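Local coordinates for putative snRNP Sm-like protein (Pyrococcus abyssi, PDB 1H64) that probably binds RNA as an archaeal Sm-like protein that assembles into a ring of seven subunits, at residues C[60-64]-C[65-69]. Residues are numbered along the deposited sequence; the frame is centred on the assembly and turned at random.
Sequences IVIRG and DNVLA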
# COMPACT_ATOMS: atom_id res chain seq x y z
N ILE C 60 -14.04 20.17 -5.52
CA ILE C 60 -12.88 19.38 -5.11
C ILE C 60 -12.90 17.96 -5.68
O ILE C 60 -13.93 17.29 -5.66
CB ILE C 60 -12.77 19.29 -3.58
CG1 ILE C 60 -11.45 18.63 -3.19
CG2 ILE C 60 -13.95 18.51 -3.00
CD1 ILE C 60 -11.17 18.64 -1.70
N VAL C 61 -11.74 17.53 -6.17
CA VAL C 61 -11.57 16.18 -6.72
C VAL C 61 -10.89 15.36 -5.62
O VAL C 61 -9.79 15.70 -5.18
CB VAL C 61 -10.68 16.20 -7.97
CG1 VAL C 61 -10.58 14.78 -8.59
CG2 VAL C 61 -11.26 17.17 -8.99
N ILE C 62 -11.56 14.30 -5.17
CA ILE C 62 -11.07 13.42 -4.11
C ILE C 62 -10.63 12.08 -4.71
O ILE C 62 -11.39 11.45 -5.44
CB ILE C 62 -12.20 13.14 -3.10
CG1 ILE C 62 -12.71 14.46 -2.49
CG2 ILE C 62 -11.70 12.24 -2.00
CD1 ILE C 62 -13.92 14.26 -1.55
N ARG C 63 -9.42 11.62 -4.39
CA ARG C 63 -8.99 10.34 -4.96
C ARG C 63 -9.59 9.17 -4.20
O ARG C 63 -9.56 9.11 -2.98
CB ARG C 63 -7.45 10.25 -4.99
CG ARG C 63 -6.81 10.98 -6.21
CD ARG C 63 -5.45 10.35 -6.54
NE ARG C 63 -4.85 10.01 -5.27
CZ ARG C 63 -4.32 8.85 -4.94
NH1 ARG C 63 -4.25 7.83 -5.79
NH2 ARG C 63 -3.91 8.70 -3.70
N GLY C 64 -10.14 8.21 -4.95
CA GLY C 64 -10.77 7.06 -4.32
C GLY C 64 -9.92 6.17 -3.41
O GLY C 64 -10.45 5.54 -2.49
N ASP C 65 -8.61 6.13 -3.63
CA ASP C 65 -7.74 5.28 -2.83
C ASP C 65 -7.74 5.64 -1.34
O ASP C 65 -7.39 4.81 -0.50
CB ASP C 65 -6.31 5.33 -3.37
CG ASP C 65 -5.39 4.31 -2.69
OD1 ASP C 65 -4.44 4.71 -2.00
OD2 ASP C 65 -5.65 3.09 -2.85
N ASN C 66 -8.14 6.86 -1.02
CA ASN C 66 -8.20 7.33 0.36
C ASN C 66 -9.58 7.14 0.97
O ASN C 66 -9.76 7.36 2.17
CB ASN C 66 -7.87 8.82 0.43
CG ASN C 66 -6.52 9.15 -0.18
OD1 ASN C 66 -5.48 8.78 0.36
ND2 ASN C 66 -6.54 9.82 -1.32
N VAL C 67 -10.55 6.76 0.15
CA VAL C 67 -11.92 6.63 0.63
C VAL C 67 -12.30 5.33 1.32
O VAL C 67 -11.98 4.24 0.84
CB VAL C 67 -12.93 6.88 -0.55
CG1 VAL C 67 -14.37 6.73 -0.06
CG2 VAL C 67 -12.77 8.30 -1.12
N LEU C 68 -12.95 5.46 2.48
CA LEU C 68 -13.43 4.30 3.22
C LEU C 68 -14.84 3.98 2.73
O LEU C 68 -15.18 2.83 2.41
CB LEU C 68 -13.49 4.60 4.73
CG LEU C 68 -14.15 3.51 5.59
CD1 LEU C 68 -13.25 2.29 5.64
CD2 LEU C 68 -14.40 4.04 7.01
N ALA C 69 -15.67 5.02 2.65
CA ALA C 69 -17.05 4.82 2.21
C ALA C 69 -17.67 6.10 1.71
O ALA C 69 -17.17 7.20 1.98
CB ALA C 69 -17.87 4.24 3.36
O HOH W 1 -3.08 6.23 -3.39
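Ile62 meets Val67 across a short turn, its CG2 4.2 Å from CG2 of Val67, the two side chains crossing at about a right angle; a chi1 of -59° sets Ile62 CG1 beside the backbone N and leaves CG2 anti to it, the branch that reaches Val67. Arg63 O, just ahead of a 3-10 turn formed by Gly64, Asp65 and Asn66, accepts the N-H of Asn66 at 3.3 Å, the donor lying above the carbonyl plane. The Arg63 side chain, bent at chi3 (-38°), runs alongside that of Asp65 and points the same way. Arg63 NH2 stays 4.4 Å from Asp65 OD1, beyond a salt bridge; a water O at the guanidinium edge, in its plane, lies 2.6 Å from Arg63 NH2, from which it accepts, and 2.5 Å from Asp65 OD1. Asn66 turns its amide nearly perpendicular to that guanidinium (81°). In the Sm fold this is the turn between the last two strands, 60-62 and 67-72, of a strongly bent antiparallel sheet, and it contributes to the interface between subunits of the heptamer: Arg63 NE and Asn66 ND2 both hydrogen-bond to Val67 O of a neighbouring subunit. Gly64 repeats the bonding pattern one residue on, its O taking the N-H of Val67 at 2.9 Å, again from above the carbonyl plane, while its N donates to Asn39 OD1 of the same chain. Val67 CB comes to 3.4 Å from Gly64 O, drawn close by the bond from its own backbone N.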